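Local atomic coordinates of GTN Reductase (Agrobacterium tumefaciens, PDB entry 5N6G), a protein that probably reduces activated carbon-carbon double bonds with a bound flavin mononucleotide, as an ene-reductase of the Old Yellow Enzyme family. Residues I51-T56 / G92-Q97; A96-V101 / D173-H178. One frame throughout, in Å; residues are numbered along the deposited sequence.

Contact 1: residues I51-T56 / G92-Q97. With FMN (flavin mononucleotide), chain B.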
ATOM      1  N   ILE A  51      -9.608   7.110   0.895  1.00 15.07           N
ATOM      2  CA  ILE A  51      -8.934   6.300   1.889  1.00 12.45           C
ATOM      3  C   ILE A  51      -8.286   5.126   1.185  1.00 13.82           C
ATOM      4  O   ILE A  51      -8.959   4.426   0.420  1.00 15.69           O
ATOM      5  CB  ILE A  51      -9.923   5.792   2.951  1.00 12.72           C
ATOM      6  CG1 ILE A  51     -10.457   6.941   3.801  1.00 14.84           C
ATOM      7  CG2 ILE A  51      -9.249   4.734   3.829  1.00 16.36           C
ATOM      8  CD1 ILE A  51     -11.596   6.551   4.737  1.00 17.82           C
ATOM      9  N   VAL A  52      -6.991   4.900   1.444  1.00 12.94           N
ATOM     10  CA  VAL A  52      -6.348   3.627   1.133  1.00 12.38           C
ATOM     11  C   VAL A  52      -6.287   2.849   2.432  1.00 12.72           C
ATOM     12  O   VAL A  52      -5.774   3.360   3.440  1.00 15.14           O
ATOM     13  CB  VAL A  52      -4.944   3.814   0.533  1.00 15.20           C
ATOM     14  CG1 VAL A  52      -4.372   2.479   0.120  1.00 16.61           C
ATOM     15  CG2 VAL A  52      -4.994   4.782  -0.650  1.00 16.46           C
ATOM     16  N   THR A  53      -6.821   1.630   2.424  1.00 13.70           N
ATOM     17  CA  THR A  53      -6.814   0.864   3.652  1.00 13.44           C
ATOM     18  C   THR A  53      -5.384   0.494   4.038  1.00 14.03           C
ATOM     19  O   THR A  53      -4.467   0.458   3.213  1.00 15.58           O
ATOM     20  CB  THR A  53      -7.598  -0.451   3.550  1.00 12.28           C
ATOM     21  OG1 THR A  53      -6.964  -1.365   2.634  1.00 13.21           O
ATOM     22  CG2 THR A  53      -9.036  -0.247   3.127  1.00 15.69           C
ATOM     23  N   GLU A  54      -5.236   0.118   5.303  1.00 14.70           N
ATOM     24  CA  GLU A  54      -4.098  -0.685   5.730  1.00 15.64           C
ATOM     25  C   GLU A  54      -3.877  -1.831   4.756  1.00 13.78           C
ATOM     26  O   GLU A  54      -4.820  -2.349   4.160  1.00 13.23           O
ATOM     27  CB  GLU A  54      -4.355  -1.248   7.134  1.00 14.92           C
ATOM     28  CG  GLU A  54      -5.514  -2.249   7.245  1.00 17.49           C
ATOM     29  CD  GLU A  54      -6.169  -2.232   8.626  1.00 33.63           C
ATOM     30  OE1 GLU A  54      -5.655  -2.891   9.566  1.00 23.28           O
ATOM     31  OE2 GLU A  54      -7.210  -1.551   8.773  1.00 22.41           O
ATOM     32  N   GLY A  55      -2.636  -2.276   4.630  1.00 15.93           N
ATOM     33  CA  GLY A  55      -2.385  -3.430   3.798  1.00 13.71           C
ATOM     34  C   GLY A  55      -3.265  -4.585   4.211  1.00 11.99           C
ATOM     35  O   GLY A  55      -3.411  -4.874   5.412  1.00 13.01           O
ATOM     36  N   THR A  56      -3.896  -5.217   3.232  1.00 12.99           N
ATOM     37  CA  THR A  56      -4.831  -6.304   3.488  1.00 10.66           C
ATOM     38  C   THR A  56      -4.443  -7.504   2.632  1.00 13.20           C
ATOM     39  O   THR A  56      -4.527  -7.438   1.390  1.00 13.85           O
ATOM     40  CB  THR A  56      -6.269  -5.826   3.254  1.00 17.78           C
ATOM     41  OG1 THR A  56      -7.192  -6.857   3.653  1.00 18.64           O
ATOM     42  CG2 THR A  56      -6.545  -5.411   1.844  1.00 23.33           C
ATOM     43  N   GLY A  92     -17.562   9.350   1.406  1.00 21.93           N
ATOM     44  CA  GLY A  92     -16.191   9.084   1.039  1.00 18.04           C
ATOM     45  C   GLY A  92     -16.022   8.001  -0.018  1.00 19.26           C
ATOM     46  O   GLY A  92     -16.977   7.500  -0.620  1.00 19.76           O
ATOM     47  N   LYS A  93     -14.752   7.682  -0.266  1.00 17.98           N
ATOM     48  CA  LYS A  93     -14.327   6.680  -1.224  1.00 18.06           C
ATOM     49  C   LYS A  93     -13.167   5.913  -0.611  1.00 15.40           C
ATOM     50  O   LYS A  93     -12.367   6.474   0.141  1.00 15.81           O
ATOM     51  CB  LYS A  93     -13.887   7.319  -2.556  1.00 15.10           C
ATOM     52  CG  LYS A  93     -15.001   8.076  -3.271  1.00 19.11           C
ATOM     53  CD  LYS A  93     -16.047   7.130  -3.836  1.00 22.68           C
ATOM     54  CE  LYS A  93     -17.345   7.862  -4.186  1.00 28.08           C
ATOM     55  NZ  LYS A  93     -17.086   8.904  -5.195  1.00 27.42           N
ATOM     56  N   ILE A  94     -13.077   4.621  -0.917  1.00 16.88           N
ATOM     57  CA  ILE A  94     -12.084   3.778  -0.255  1.00 13.86           C
ATOM     58  C   ILE A  94     -11.639   2.672  -1.196  1.00 16.10           C
ATOM     59  O   ILE A  94     -12.461   2.047  -1.874  1.00 16.75           O
ATOM     60  CB  ILE A  94     -12.659   3.227   1.065  1.00 13.40           C
ATOM     61  CG1 ILE A  94     -11.614   2.431   1.840  1.00 14.47           C
ATOM     62  CG2 ILE A  94     -13.943   2.422   0.836  1.00 18.05           C
ATOM     63  CD1 ILE A  94     -12.058   2.169   3.276  1.00 19.62           C
ATOM     64  N   VAL A  95     -10.319   2.452  -1.241  1.00 13.62           N
ATOM     65  CA  VAL A  95      -9.715   1.369  -2.003  1.00 14.87           C
ATOM     66  C   VAL A  95      -8.946   0.470  -1.042  1.00 12.73           C
ATOM     67  O   VAL A  95      -8.367   0.927  -0.050  1.00 13.84           O
ATOM     68  CB  VAL A  95      -8.796   1.880  -3.124  1.00 15.45           C
ATOM     69  CG1 VAL A  95      -9.611   2.647  -4.169  1.00 14.45           C
ATOM     70  CG2 VAL A  95      -7.684   2.748  -2.570  1.00 14.35           C
ATOM     71  N   ALA A  96      -8.937  -0.816  -1.350  1.00 12.96           N
ATOM     72  CA  ALA A  96      -8.235  -1.803  -0.539  1.00 13.61           C
ATOM     73  C   ALA A  96      -6.798  -1.936  -1.014  1.00 12.32           C
ATOM     74  O   ALA A  96      -6.562  -2.145  -2.214  1.00 13.69           O
ATOM     75  CB  ALA A  96      -8.928  -3.161  -0.643  1.00 14.13           C
ATOM     76  N   GLN A  97      -5.844  -1.832  -0.090  1.00 13.41           N
ATOM     77  CA  GLN A  97      -4.438  -2.036  -0.443  1.00 11.80           C
ATOM     78  C   GLN A  97      -4.158  -3.533  -0.383  1.00 10.93           C
ATOM     79  O   GLN A  97      -3.857  -4.071   0.680  1.00 17.42           O
ATOM     80  CB  GLN A  97      -3.486  -1.267   0.472  1.00 15.16           C
ATOM     81  CG  GLN A  97      -2.073  -1.378  -0.098  1.00 15.50           C
ATOM     82  CD  GLN A  97      -0.959  -0.847   0.770  1.00 14.39           C
ATOM     83  OE1 GLN A  97      -0.806  -1.215   1.938  1.00 16.19           O
ATOM     84  NE2 GLN A  97      -0.121  -0.026   0.174  1.00 16.13           N
TER
HETATM   85  N1  FMN B 401       2.630   1.828   3.926  1.00 13.95           N
HETATM   86  C2  FMN B 401       1.947   0.932   3.141  1.00 14.56           C
HETATM   87  O2  FMN B 401       2.079   0.913   1.896  1.00 13.88           O
HETATM   88  N3  FMN B 401       1.067   0.050   3.730  1.00 13.78           N
HETATM   89  C4  FMN B 401       0.820  -0.065   5.085  1.00 18.21           C
HETATM   90  O4  FMN B 401      -0.022  -0.858   5.504  1.00 15.09           O
HETATM   91  C4A FMN B 401       1.568   0.860   5.907  1.00 15.82           C
HETATM   92  N5  FMN B 401       1.366   0.840   7.201  1.00 17.57           N
HETATM   93  C5A FMN B 401       1.963   1.833   7.958  1.00 14.45           C
HETATM   94  C6  FMN B 401       1.668   1.897   9.315  1.00 13.65           C
HETATM   95  C7  FMN B 401       2.145   2.938  10.098  1.00 16.15           C
HETATM   96  C7M FMN B 401       1.771   2.980  11.559  1.00 17.99           C
HETATM   97  C8  FMN B 401       2.944   3.934   9.526  1.00 14.99           C
HETATM   98  C8M FMN B 401       3.425   5.110  10.332  1.00 15.24           C
HETATM   99  C9  FMN B 401       3.263   3.865   8.172  1.00 13.99           C
HETATM  100  C9A FMN B 401       2.769   2.825   7.386  1.00 12.77           C
HETATM  101  N10 FMN B 401       2.980   2.789   5.991  1.00 13.01           N
HETATM  102  C10 FMN B 401       2.418   1.803   5.227  1.00 16.36           C
HETATM  103  C1' FMN B 401       3.655   3.931   5.358  1.00 13.76           C
HETATM  104  C2' FMN B 401       2.700   5.108   5.200  1.00 13.24           C
HETATM  105  O2' FMN B 401       1.652   4.788   4.278  1.00 14.00           O
HETATM  106  C3' FMN B 401       3.395   6.387   4.731  1.00 13.06           C
HETATM  107  O3' FMN B 401       4.092   6.133   3.514  1.00 17.08           O
HETATM  108  C4' FMN B 401       4.386   6.953   5.747  1.00 13.82           C
HETATM  109  O4' FMN B 401       3.759   7.095   7.024  1.00 16.59           O
HETATM  110  C5' FMN B 401       4.991   8.268   5.290  1.00 15.21           C
HETATM  111  O5' FMN B 401       3.966   9.273   5.155  1.00 15.69           O
HETATM  112  P   FMN B 401       3.710  10.473   6.219  1.00 18.04           P
HETATM  113  O1P FMN B 401       4.983  11.291   6.218  1.00 19.42           O
HETATM  114  O2P FMN B 401       3.500   9.787   7.558  1.00 18.55           O
HETATM  115  O3P FMN B 401       2.515  11.184   5.697  1.00 17.50           O
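Thr56 N gives its hydrogen to Gln97 O at 2.8 Å, and one step back Gln97 N donates to the hydroxyl of Thr53, N to OG1 3.0 Å. Both bonds belong to a right-handed parallel beta-alpha-beta unit of the TIM barrel, strand 50-57, helix 74-89 and strand 94-99. Before the corner at Glu54 the pairing is regular: Ile51 N to Lys93 O, Val95 N to Ile51 O and Thr53 N to Val95 O. At the corner the side chain of Thr53 replaces a main-chain carbonyl as acceptor for Gln97 N. Its OG1 sits between the backbone N and the carbonyl carbon (chi1 66°), from where it also donates to Glu54 O at 2.8 Å, so one hydroxyl joins the next strand and closes the turn.

The flavin is read at the same end. Gln97 is extended, with CG opposite the backbone N (chi1 -172°), and its amide makes a paired grip: FMN N3 donates to OE1 at 2.9 Å, while NE2 donates to FMN O2 at 2.9 Å. Glutamine suits this place because it offers an acceptor beside a donor. Gly55 N adds a bond to FMN O4, and glycine fits because its bare CA lies only 3.3 Å from Gln97 OE1.

Beta-branched residues fill both sides of the sheet. Val52 faces the barrel interior, where its CG1 rests on Gln97 CB and its CG2 on Val95 CG2. Toward the helices, Ile94 CD1 touches both Ile51 CG2 (3.8 Å) and Thr53 CG2 (3.9 Å).

Contact 2: residues A96-V101 / D173-H178. With FMN (flavin mononucleotide), chain B; 8OZ (2-Phenylacrylic acid), chain C.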
ATOM      1  N   ALA A  96      -8.937  -0.816  -1.350  1.00 12.96           N
ATOM      2  CA  ALA A  96      -8.235  -1.803  -0.539  1.00 13.61           C
ATOM      3  C   ALA A  96      -6.798  -1.936  -1.014  1.00 12.32           C
ATOM      4  O   ALA A  96      -6.562  -2.145  -2.214  1.00 13.69           O
ATOM      5  CB  ALA A  96      -8.928  -3.161  -0.643  1.00 14.13           C
ATOM      6  N   GLN A  97      -5.844  -1.832  -0.090  1.00 13.41           N
ATOM      7  CA  GLN A  97      -4.438  -2.036  -0.443  1.00 11.80           C
ATOM      8  C   GLN A  97      -4.158  -3.533  -0.383  1.00 10.93           C
ATOM      9  O   GLN A  97      -3.857  -4.071   0.680  1.00 17.42           O
ATOM     10  CB  GLN A  97      -3.486  -1.267   0.472  1.00 15.16           C
ATOM     11  CG  GLN A  97      -2.073  -1.378  -0.098  1.00 15.50           C
ATOM     12  CD  GLN A  97      -0.959  -0.847   0.770  1.00 14.39           C
ATOM     13  OE1 GLN A  97      -0.806  -1.215   1.938  1.00 16.19           O
ATOM     14  NE2 GLN A  97      -0.121  -0.026   0.174  1.00 16.13           N
ATOM     15  N   ILE A  98      -4.221  -4.203  -1.526  1.00 11.81           N
ATOM     16  CA  ILE A  98      -4.124  -5.660  -1.534  1.00 11.95           C
ATOM     17  C   ILE A  98      -2.650  -6.056  -1.514  1.00 11.89           C
ATOM     18  O   ILE A  98      -1.822  -5.524  -2.267  1.00 12.83           O
ATOM     19  CB  ILE A  98      -4.904  -6.268  -2.715  1.00 13.47           C
ATOM     20  CG1 ILE A  98      -4.390  -5.802  -4.083  1.00 14.00           C
ATOM     21  CG2 ILE A  98      -6.423  -5.967  -2.526  1.00 15.64           C
ATOM     22  CD1 ILE A  98      -5.132  -6.514  -5.259  1.00 18.10           C
ATOM     23  N   TRP A  99      -2.313  -6.983  -0.629  1.00 13.52           N
ATOM     24  CA  TRP A  99      -0.961  -7.127  -0.120  1.00 13.93           C
ATOM     25  C   TRP A  99      -0.491  -8.576  -0.179  1.00 14.42           C
ATOM     26  O   TRP A  99      -1.258  -9.497   0.076  1.00 12.91           O
ATOM     27  CB  TRP A  99      -0.960  -6.663   1.309  1.00 12.64           C
ATOM     28  CG  TRP A  99       0.336  -6.398   1.992  1.00 12.03           C
ATOM     29  CD1 TRP A  99       1.571  -6.215   1.437  1.00 14.64           C
ATOM     30  CD2 TRP A  99       0.489  -6.208   3.399  1.00 13.20           C
ATOM     31  NE1 TRP A  99       2.487  -5.926   2.428  1.00 12.72           N
ATOM     32  CE2 TRP A  99       1.849  -5.920   3.643  1.00 13.26           C
ATOM     33  CE3 TRP A  99      -0.401  -6.258   4.476  1.00 15.26           C
ATOM     34  CZ2 TRP A  99       2.327  -5.666   4.916  1.00 15.34           C
ATOM     35  CZ3 TRP A  99       0.064  -6.017   5.733  1.00 15.13           C
ATOM     36  CH2 TRP A  99       1.423  -5.736   5.957  1.00 14.01           C
ATOM     37  N   HIS A 100       0.777  -8.762  -0.508  1.00 11.75           N
ATOM     38  CA  HIS A 100       1.481 -10.012  -0.269  1.00 12.60           C
ATOM     39  C   HIS A 100       2.858  -9.634   0.244  1.00 11.99           C
ATOM     40  O   HIS A 100       3.610  -8.920  -0.431  1.00 13.03           O
ATOM     41  CB  HIS A 100       1.586 -10.889  -1.535  1.00 13.08           C
ATOM     42  CG  HIS A 100       2.000 -12.291  -1.259  1.00 13.04           C
ATOM     43  ND1 HIS A 100       3.150 -12.620  -0.577  1.00 13.02           N
ATOM     44  CD2 HIS A 100       1.404 -13.464  -1.584  1.00 13.34           C
ATOM     45  CE1 HIS A 100       3.229 -13.936  -0.470  1.00 14.33           C
ATOM     46  NE2 HIS A 100       2.189 -14.471  -1.084  1.00 14.31           N
ATOM     47  N   VAL A 101       3.192 -10.112   1.433  1.00 11.61           N
ATOM     48  CA  VAL A 101       4.445  -9.726   2.077  1.00 12.46           C
ATOM     49  C   VAL A 101       5.676 -10.454   1.566  1.00 11.56           C
ATOM     50  O   VAL A 101       6.797 -10.028   1.879  1.00 11.99           O
ATOM     51  CB  VAL A 101       4.422  -9.969   3.593  1.00 12.46           C
ATOM     52  CG1 VAL A 101       3.332  -9.129   4.215  1.00 11.05           C
ATOM     53  CG2 VAL A 101       4.232 -11.442   3.925  1.00 13.53           C
ATOM     54  N   ASP A 173     -14.297   0.777  -3.754  1.00 15.70           N
ATOM     55  CA  ASP A 173     -14.306   1.485  -5.028  1.00 15.08           C
ATOM     56  C   ASP A 173     -13.220   1.007  -5.981  1.00 19.57           C
ATOM     57  O   ASP A 173     -13.301   1.286  -7.176  1.00 19.58           O
ATOM     58  CB  ASP A 173     -14.164   2.971  -4.757  1.00 16.58           C
ATOM     59  CG  ASP A 173     -15.344   3.509  -3.985  1.00 21.68           C
ATOM     60  OD1 ASP A 173     -16.446   3.575  -4.585  1.00 21.88           O
ATOM     61  OD2 ASP A 173     -15.189   3.807  -2.778  1.00 20.78           O
ATOM     62  N   GLY A 174     -12.258   0.243  -5.484  1.00 17.65           N
ATOM     63  CA  GLY A 174     -11.117  -0.190  -6.258  1.00 17.78           C
ATOM     64  C   GLY A 174     -10.070  -0.759  -5.320  1.00 16.46           C
ATOM     65  O   GLY A 174     -10.329  -0.974  -4.132  1.00 14.96           O
ATOM     66  N   VAL A 175      -8.890  -0.995  -5.871  1.00 13.71           N
ATOM     67  CA  VAL A 175      -7.768  -1.518  -5.106  1.00 11.32           C
ATOM     68  C   VAL A 175      -6.512  -0.726  -5.420  1.00 14.35           C
ATOM     69  O   VAL A 175      -6.331  -0.197  -6.525  1.00 16.06           O
ATOM     70  CB  VAL A 175      -7.485  -3.013  -5.365  1.00 13.08           C
ATOM     71  CG1 VAL A 175      -8.734  -3.851  -5.087  1.00 15.06           C
ATOM     72  CG2 VAL A 175      -6.963  -3.274  -6.765  1.00 18.37           C
ATOM     73  N   GLU A 176      -5.628  -0.684  -4.440  1.00 13.78           N
ATOM     74  CA  GLU A 176      -4.249  -0.267  -4.620  1.00 14.46           C
ATOM     75  C   GLU A 176      -3.376  -1.504  -4.476  1.00 16.13           C
ATOM     76  O   GLU A 176      -3.337  -2.113  -3.403  1.00 15.81           O
ATOM     77  CB  GLU A 176      -3.842   0.797  -3.600  1.00 14.95           C
ATOM     78  CG  GLU A 176      -2.376   1.193  -3.695  1.00 16.75           C
ATOM     79  CD  GLU A 176      -1.986   2.330  -2.754  1.00 31.87           C
ATOM     80  OE1 GLU A 176      -2.220   3.532  -3.082  1.00 32.79           O
ATOM     81  OE2 GLU A 176      -1.400   2.017  -1.692  1.00 31.65           O
ATOM     82  N   ILE A 177      -2.665  -1.866  -5.533  1.00 12.55           N
ATOM     83  CA  ILE A 177      -1.725  -2.977  -5.433  1.00 11.78           C
ATOM     84  C   ILE A 177      -0.524  -2.514  -4.620  1.00 14.89           C
ATOM     85  O   ILE A 177       0.137  -1.535  -4.968  1.00 12.72           O
ATOM     86  CB  ILE A 177      -1.298  -3.454  -6.828  1.00 11.87           C
ATOM     87  CG1 ILE A 177      -2.466  -4.069  -7.584  1.00 13.72           C
ATOM     88  CG2 ILE A 177      -0.188  -4.459  -6.713  1.00 14.66           C
ATOM     89  CD1 ILE A 177      -2.264  -4.099  -9.106  1.00 15.71           C
ATOM     90  N   HIS A 178      -0.221  -3.216  -3.529  1.00 12.67           N
ATOM     91  CA  HIS A 178       0.971  -2.904  -2.740  1.00 11.48           C
ATOM     92  C   HIS A 178       2.210  -3.409  -3.463  1.00 13.91           C
ATOM     93  O   HIS A 178       2.539  -4.599  -3.408  1.00 15.22           O
ATOM     94  CB  HIS A 178       0.884  -3.521  -1.356  1.00 12.67           C
ATOM     95  CG  HIS A 178       1.815  -2.905  -0.364  1.00 12.05           C
ATOM     96  ND1 HIS A 178       2.977  -2.258  -0.725  1.00 16.13           N
ATOM     97  CD2 HIS A 178       1.743  -2.821   0.987  1.00 18.13           C
ATOM     98  CE1 HIS A 178       3.569  -1.780   0.356  1.00 17.16           C
ATOM     99  NE2 HIS A 178       2.848  -2.121   1.410  1.00 15.85           N
TER
HETATM  100  N1  FMN B 401       2.630   1.828   3.926  1.00 13.95           N
HETATM  101  C2  FMN B 401       1.947   0.932   3.141  1.00 14.56           C
HETATM  102  O2  FMN B 401       2.079   0.913   1.896  1.00 13.88           O
HETATM  103  N3  FMN B 401       1.067   0.050   3.730  1.00 13.78           N
HETATM  104  C4  FMN B 401       0.820  -0.065   5.085  1.00 18.21           C
HETATM  105  O4  FMN B 401      -0.022  -0.858   5.504  1.00 15.09           O
HETATM  106  C4A FMN B 401       1.568   0.860   5.907  1.00 15.82           C
HETATM  107  N5  FMN B 401       1.366   0.840   7.201  1.00 17.57           N
HETATM  108  C5A FMN B 401       1.963   1.833   7.958  1.00 14.45           C
HETATM  109  C6  FMN B 401       1.668   1.897   9.315  1.00 13.65           C
HETATM  110  C7  FMN B 401       2.145   2.938  10.098  1.00 16.15           C
HETATM  111  C7M FMN B 401       1.771   2.980  11.559  1.00 17.99           C
HETATM  112  C8  FMN B 401       2.944   3.934   9.526  1.00 14.99           C
HETATM  113  C8M FMN B 401       3.425   5.110  10.332  1.00 15.24           C
HETATM  114  C9  FMN B 401       3.263   3.865   8.172  1.00 13.99           C
HETATM  115  C9A FMN B 401       2.769   2.825   7.386  1.00 12.77           C
HETATM  116  N10 FMN B 401       2.980   2.789   5.991  1.00 13.01           N
HETATM  117  C10 FMN B 401       2.418   1.803   5.227  1.00 16.36           C
HETATM  118  C1' FMN B 401       3.655   3.931   5.358  1.00 13.76           C
HETATM  119  C2' FMN B 401       2.700   5.108   5.200  1.00 13.24           C
HETATM  120  O2' FMN B 401       1.652   4.788   4.278  1.00 14.00           O
HETATM  121  C3' FMN B 401       3.395   6.387   4.731  1.00 13.06           C
HETATM  122  O3' FMN B 401       4.092   6.133   3.514  1.00 17.08           O
HETATM  123  C4' FMN B 401       4.386   6.953   5.747  1.00 13.82           C
HETATM  124  O4' FMN B 401       3.759   7.095   7.024  1.00 16.59           O
HETATM  125  C5' FMN B 401       4.991   8.268   5.290  1.00 15.21           C
HETATM  126  O5' FMN B 401       3.966   9.273   5.155  1.00 15.69           O
HETATM  127  P   FMN B 401       3.710  10.473   6.219  1.00 18.04           P
HETATM  128  O1P FMN B 401       4.983  11.291   6.218  1.00 19.42           O
HETATM  129  O2P FMN B 401       3.500   9.787   7.558  1.00 18.55           O
HETATM  130  O3P FMN B 401       2.515  11.184   5.697  1.00 17.50           O
HETATM  131  C4  8OZ C 402       4.439  -0.631   9.301  1.00 24.17           C
HETATM  132  C5  8OZ C 402       4.298  -1.779  10.046  1.00 23.42           C
HETATM  133  C6  8OZ C 402       3.970  -2.961   9.421  1.00 28.31           C
HETATM  134  C7  8OZ C 402       3.764  -2.995   8.054  1.00 21.93           C
HETATM  135  C8  8OZ C 402       4.452  -1.126   4.890  1.00 18.48           C
HETATM  136  C   8OZ C 402       2.498  -2.521   5.397  1.00 19.81           C
HETATM  137  O   8OZ C 402       4.135  -0.987   3.733  1.00 17.49           O
HETATM  138  C1  8OZ C 402       3.551  -1.852   5.844  1.00 19.64           C
HETATM  139  C2  8OZ C 402       3.885  -1.839   7.295  1.00 25.46           C
HETATM  140  C3  8OZ C 402       4.241  -0.654   7.932  1.00 27.12           C
HETATM  141  O1  8OZ C 402       5.590  -0.679   5.365  1.00 23.76           O
HETATM  142  O   HOH W   1       0.675  -6.681  -3.066  1.00 17.10           O
HETATM  143  O   HOH W   2       3.997  -6.881  -2.602  1.00 16.80           O
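His178 lies between two flat groups, the indole of Trp99 and the amide of Gln97. The five-membered ring of Trp99 forms an offset stack with the imidazole, centroids 4.5 Å apart and planes at 20°, and Trp99 CD1 approaches His178 CD2 to 3.4 Å. The Gln97 amide covers one imidazole face, its plane turned 23° from the ring. At the ring edge His178 NE2 donates to O of 2-phenylacrylic acid at 2.9 Å; ND1 accepts from Ala180 N, which fixes the rotation of the ring. Histidine suits a place needing a flat surface and an edge donor. Trp99 also brings CZ2 to within 3.2 Å of the ligand's C atom.

Beneath this pocket the two TIM-barrel strands run parallel, tied by Ala96 N to Gly174 O, Glu176 N to Ala96 O, Ile98 N to Glu176 O and His178 N to Ile98 O. Inside the barrel, Glu176 OE2 takes a weak bond from Gln97 NE2 (3.0 Å), whereas OE1 pairs with His265.

Packing is looser where the strands end. His100 and Val101 turn from strand 174-178, and two waters sit there: one within hydrogen-bonding distance of Ile98 O and His178 O, the other of His100 O and His178 O.

On the outer side Ile98 CD1 meets Val175 CG2 at 4.0 Å, and these apolar side chains pack under helices 150-169 and 204-222.

How the contacts relate
Contacts 1 and 2 are both buried and share strand 94-99, which pairs with strand 50-57 along one edge and with strand 174-178 along the other, making three successive staves of the barrel. Contact 1 turns its polar end to the flavin alone; contact 2 reaches both the flavin and the bound acid, and it adds a stack of aromatic rings to the small and beta-branched packing that both contacts have. The joints differ too: a threonine hydroxyl bridges the corner in 51-56 / 92-97, whereas water enters at the strand ends of 96-101 / 173-178. They also touch directly, through probable hydrogen bonds from Asp173 N to Ile94 O and from Trp99 N to Thr56 O.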